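Local coordinates for protein DOA1 (Saccharomyces cerevisiae, PDB 3ODT) that binds ubiquitin through its WD40 beta-propeller domain and probably regulates the turnover of F box proteins, at residues 15-20 and 287-292; 39-44 and 60-65. All coordinates share one frame; numbering follows the deposited sequence.

Strand 9-14, near the N terminus, forms the outer edge of the blade that 269-274, 280-284 and 289-293 complete from the far end of the chain. The following loop, 15-20, leads into strand 21-26 and so into the next blade. Contact 1 sets this loop against 287-292, closing a span of most of the chain beside the seam where the ring of seven blades is joined. Contact 2, between 39-44 and 60-65, is nested inside that span and joins two blades consecutive in sequence. The two meet at H17, whose ring packs on T40 and R42. H17, D38, S34 and W44 form the Asp-His-Ser-Trp hydrogen-bond network familiar from WD40 repeats.

Contact 1: 15-20 and 287-292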
# COMPACT_ATOMS: atom_id res chain seq x y z
N LYS A 15 -16.75 4.69 9.19
CA LYS A 15 -17.27 3.48 9.77
C LYS A 15 -18.16 2.74 8.76
O LYS A 15 -18.97 3.35 8.11
CB LYS A 15 -18.08 3.85 11.03
CG LYS A 15 -18.66 2.68 11.79
CD LYS A 15 -19.38 3.10 13.05
CE LYS A 15 -19.84 1.83 13.85
NZ LYS A 15 -20.59 2.07 15.13
N GLY A 16 -17.97 1.44 8.64
CA GLY A 16 -18.82 0.63 7.79
C GLY A 16 -18.31 -0.79 7.62
O GLY A 16 -19.09 -1.73 7.56
N HIS A 17 -16.99 -0.96 7.53
CA HIS A 17 -16.46 -2.30 7.39
C HIS A 17 -16.74 -3.13 8.65
O HIS A 17 -16.71 -2.62 9.77
CB HIS A 17 -14.95 -2.26 7.13
CG HIS A 17 -14.58 -1.90 5.73
ND1 HIS A 17 -14.90 -2.69 4.66
CD2 HIS A 17 -13.94 -0.81 5.22
CE1 HIS A 17 -14.44 -2.14 3.55
NE2 HIS A 17 -13.87 -0.99 3.87
N ASP A 18 -16.95 -4.42 8.46
CA ASP A 18 -17.25 -5.32 9.57
C ASP A 18 -16.05 -6.20 10.00
O ASP A 18 -16.18 -7.01 10.92
CB ASP A 18 -18.41 -6.22 9.19
CG ASP A 18 -19.67 -5.44 8.95
OD1 ASP A 18 -19.92 -4.48 9.72
OD2 ASP A 18 -20.41 -5.81 8.01
N GLN A 19 -14.93 -6.09 9.28
CA GLN A 19 -13.70 -6.76 9.68
C GLN A 19 -12.52 -5.87 9.30
O GLN A 19 -12.71 -4.77 8.78
CB GLN A 19 -13.58 -8.13 9.00
CG GLN A 19 -14.67 -9.12 9.37
CD GLN A 19 -14.59 -9.61 10.79
OE1 GLN A 19 -13.54 -9.54 11.43
NE2 GLN A 19 -15.72 -10.12 11.32
N ASP A 20 -11.30 -6.33 9.57
CA ASP A 20 -10.16 -5.45 9.45
C ASP A 20 -10.13 -4.77 8.09
O ASP A 20 -10.38 -5.42 7.06
CB ASP A 20 -8.83 -6.20 9.61
CG ASP A 20 -8.60 -6.70 11.02
OD1 ASP A 20 -9.56 -6.85 11.78
OD2 ASP A 20 -7.44 -6.94 11.36
N ASN A 287 -11.51 -2.03 12.22
CA ASN A 287 -12.45 -2.04 11.09
C ASN A 287 -12.79 -0.66 10.59
O ASN A 287 -13.72 -0.48 9.81
CB ASN A 287 -13.73 -2.82 11.40
CG ASN A 287 -13.46 -4.17 12.07
OD1 ASN A 287 -12.36 -4.76 12.00
ND2 ASN A 287 -14.49 -4.69 12.70
N LEU A 288 -12.03 0.32 11.04
CA LEU A 288 -12.22 1.70 10.65
C LEU A 288 -11.21 2.16 9.60
O LEU A 288 -10.05 1.72 9.58
CB LEU A 288 -12.07 2.62 11.87
CG LEU A 288 -13.15 2.47 12.93
CD1 LEU A 288 -12.79 3.28 14.13
CD2 LEU A 288 -14.53 2.83 12.34
N VAL A 289 -11.67 3.08 8.78
CA VAL A 289 -10.81 3.95 8.00
C VAL A 289 -10.79 5.31 8.73
O VAL A 289 -11.82 5.78 9.22
CB VAL A 289 -11.36 4.11 6.57
CG1 VAL A 289 -10.53 5.10 5.81
CG2 VAL A 289 -11.41 2.76 5.83
N ARG A 290 -9.62 5.93 8.80
CA ARG A 290 -9.51 7.28 9.36
C ARG A 290 -8.77 8.19 8.38
O ARG A 290 -7.98 7.72 7.57
CB ARG A 290 -8.77 7.27 10.69
CG ARG A 290 -9.49 6.57 11.84
CD ARG A 290 -8.55 6.56 13.03
NE ARG A 290 -9.15 6.04 14.25
CZ ARG A 290 -9.25 4.75 14.57
NH1 ARG A 290 -8.87 3.80 13.71
NH2 ARG A 290 -9.76 4.41 15.74
N ILE A 291 -9.10 9.47 8.41
CA ILE A 291 -8.39 10.47 7.63
C ILE A 291 -7.82 11.46 8.62
O ILE A 291 -8.54 11.89 9.54
CB ILE A 291 -9.30 11.16 6.64
CG1 ILE A 291 -9.86 10.12 5.66
CG2 ILE A 291 -8.57 12.23 5.90
CD1 ILE A 291 -10.83 10.67 4.75
N PHE A 292 -6.54 11.74 8.50
CA PHE A 292 -5.85 12.76 9.30
C PHE A 292 -5.41 13.91 8.41
O PHE A 292 -5.07 13.70 7.26
CB PHE A 292 -4.62 12.13 9.98
CG PHE A 292 -4.97 11.20 11.09
CD1 PHE A 292 -5.31 9.89 10.82
CD2 PHE A 292 -4.99 11.64 12.40
CE1 PHE A 292 -5.67 9.03 11.84
CE2 PHE A 292 -5.35 10.78 13.42
CZ PHE A 292 -5.70 9.49 13.14
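N287 OD1 is hemmed in by the loop backbone at Q19 and D20. It lies 2.9 Å from Q19 C, a close dipolar contact with the carbonyl carbon, and 3.1 Å from D20 N, where the angle is too poor for a hydrogen bond. The amide oxygen also approaches a carboxylate oxygen, D20 OD1, at 3.5 Å, the two flat groups being turned 43° apart. With CG beside its own backbone N (chi1 -47°), N287 reaches into the concave side of the loop, and its CB rests 3.4 Å from H17 O. A CA-H...O contact from N287 CA to Q19 O (3.6 Å) adds to the fit.

Farther along, the fork of L288 has two tasks: CD2 lies against K15, 3.8 Å from its CA, while CD1 lies over one face of the R290 guanidinium, offset toward its rim; R290 NH2 is salt-bridged to D286. V289 CG2 comes to the edge of the H17 ring, at CD2 (4.4 Å). That ring is held at both nitrogens, ND1 by D38 and NE2 by S34. W270 NE1 bonds to D20 OD2 and thus steadies the carboxylate.

Acceptor oxygens facing each other without a hydrogen between them would ordinarily repel, and N287 OD1 also lies 3.2 Å from Q19 O. D20 and N287 bind a calcium ion together with S285; for that pair, the proximity is consistent with the cation offsetting the repulsion.

Contact 2: 39-44 and 60-65; sequences GTVRLW and GFLNSV
Apolar contact centres on L62, whose CD1 methyl meets V41 CG2 at 3.6 Å, the two side chains crossing at about a right angle. CG of L62 stands anti to its own carbonyl carbon (chi1 -62°) and CD1 lies anti to CA (chi2 179°), which carries that methyl over the backbone of 39-44. There the same methyl lies 3.6 Å from G39 O and equally close to T40 O. V35, on strand 31-36, also packs on L62.

Between the two backbones there is a weak CA-H...O contact, G39 CA to G60 O at 3.4 Å. G39 has a positive phi, a conformation that glycine takes readily.

Within 39-44, R42 NE donates to T40 OG1 at 3.1 Å, with the oxygen tilted 27° out of the guanidinium plane; a second, weak bond comes from NH2. D38 ties both together, bonded to T40 OG1 through one carboxylate oxygen and salt-bridged to R42 NH2 through the other.

Beyond L62, N63 and S64 both face G77 in a classic beta bulge. One segment lies on the third strand of its four-stranded sheet and the other on the first strand of the next, a face-to-face join of neighbouring blades typical of the WD40 beta propeller.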
# COMPACT_ATOMS: atom_id res chain seq x y z
N GLY A 39 -14.79 -8.72 2.85
CA GLY A 39 -15.03 -9.07 1.47
C GLY A 39 -15.54 -7.92 0.61
O GLY A 39 -15.86 -8.14 -0.55
N THR A 40 -15.59 -6.71 1.17
CA THR A 40 -16.12 -5.57 0.46
C THR A 40 -15.04 -4.57 0.06
O THR A 40 -13.98 -4.48 0.69
CB THR A 40 -17.22 -4.82 1.25
OG1 THR A 40 -16.65 -4.13 2.38
CG2 THR A 40 -18.32 -5.76 1.70
N VAL A 41 -15.36 -3.84 -1.01
CA VAL A 41 -14.64 -2.64 -1.45
C VAL A 41 -15.60 -1.50 -1.18
O VAL A 41 -16.74 -1.55 -1.64
CB VAL A 41 -14.38 -2.65 -2.95
CG1 VAL A 41 -13.60 -1.40 -3.37
CG2 VAL A 41 -13.64 -3.92 -3.36
N ARG A 42 -15.16 -0.50 -0.45
CA ARG A 42 -15.96 0.69 -0.17
C ARG A 42 -15.33 1.93 -0.72
O ARG A 42 -14.11 2.13 -0.64
CB ARG A 42 -16.19 0.82 1.33
CG ARG A 42 -17.07 -0.28 1.82
CD ARG A 42 -17.24 -0.25 3.29
NE ARG A 42 -17.66 -1.58 3.72
CZ ARG A 42 -18.83 -1.90 4.23
NH1 ARG A 42 -19.77 -1.00 4.39
NH2 ARG A 42 -19.03 -3.15 4.57
N LEU A 43 -16.18 2.75 -1.31
CA LEU A 43 -15.84 4.06 -1.83
C LEU A 43 -16.47 5.08 -0.90
O LEU A 43 -17.69 5.06 -0.66
CB LEU A 43 -16.37 4.23 -3.24
CG LEU A 43 -16.12 5.60 -3.85
CD1 LEU A 43 -14.63 5.86 -4.04
CD2 LEU A 43 -16.84 5.69 -5.18
N TRP A 44 -15.62 5.96 -0.38
CA TRP A 44 -16.04 7.00 0.55
C TRP A 44 -15.89 8.33 -0.17
O TRP A 44 -14.82 8.62 -0.73
CB TRP A 44 -15.16 6.96 1.81
CG TRP A 44 -14.99 5.59 2.44
CD1 TRP A 44 -14.07 4.64 2.11
CD2 TRP A 44 -15.72 5.07 3.56
NE1 TRP A 44 -14.21 3.55 2.92
CE2 TRP A 44 -15.20 3.79 3.83
CE3 TRP A 44 -16.77 5.54 4.34
CZ2 TRP A 44 -15.70 2.98 4.83
CZ3 TRP A 44 -17.27 4.73 5.35
CH2 TRP A 44 -16.74 3.46 5.58
N GLY A 60 -14.53 -13.71 -0.33
CA GLY A 60 -13.13 -13.83 0.02
C GLY A 60 -12.57 -12.56 0.66
O GLY A 60 -12.97 -11.46 0.33
N PHE A 61 -11.60 -12.75 1.53
CA PHE A 61 -10.93 -11.65 2.18
C PHE A 61 -10.26 -10.81 1.10
O PHE A 61 -9.65 -11.37 0.15
CB PHE A 61 -9.84 -12.16 3.12
CG PHE A 61 -10.33 -13.01 4.25
CD1 PHE A 61 -11.68 -13.07 4.59
CD2 PHE A 61 -9.42 -13.76 4.98
CE1 PHE A 61 -12.10 -13.87 5.64
CE2 PHE A 61 -9.84 -14.55 6.03
CZ PHE A 61 -11.18 -14.60 6.36
N LEU A 62 -10.37 -9.50 1.22
CA LEU A 62 -9.67 -8.58 0.34
C LEU A 62 -8.53 -7.93 1.14
O LEU A 62 -8.74 -7.42 2.26
CB LEU A 62 -10.62 -7.54 -0.24
CG LEU A 62 -11.74 -8.08 -1.12
CD1 LEU A 62 -12.62 -6.95 -1.61
CD2 LEU A 62 -11.13 -8.84 -2.29
N ASN A 63 -7.34 -7.99 0.55
CA ASN A 63 -6.09 -7.58 1.19
C ASN A 63 -5.34 -6.45 0.52
O ASN A 63 -4.45 -5.85 1.12
CB ASN A 63 -5.19 -8.78 1.35
CG ASN A 63 -5.74 -9.77 2.37
OD1 ASN A 63 -6.13 -9.38 3.46
ND2 ASN A 63 -5.79 -11.06 1.99
N SER A 64 -5.71 -6.14 -0.72
CA SER A 64 -5.01 -5.13 -1.48
C SER A 64 -5.98 -4.35 -2.39
O SER A 64 -7.00 -4.89 -2.88
CB SER A 64 -3.89 -5.78 -2.29
OG SER A 64 -4.40 -6.79 -3.14
N VAL A 65 -5.62 -3.10 -2.64
CA VAL A 65 -6.39 -2.22 -3.51
C VAL A 65 -5.43 -1.21 -4.14
O VAL A 65 -4.39 -0.86 -3.54
CB VAL A 65 -7.50 -1.46 -2.71
CG1 VAL A 65 -6.90 -0.43 -1.76
CG2 VAL A 65 -8.55 -0.83 -3.62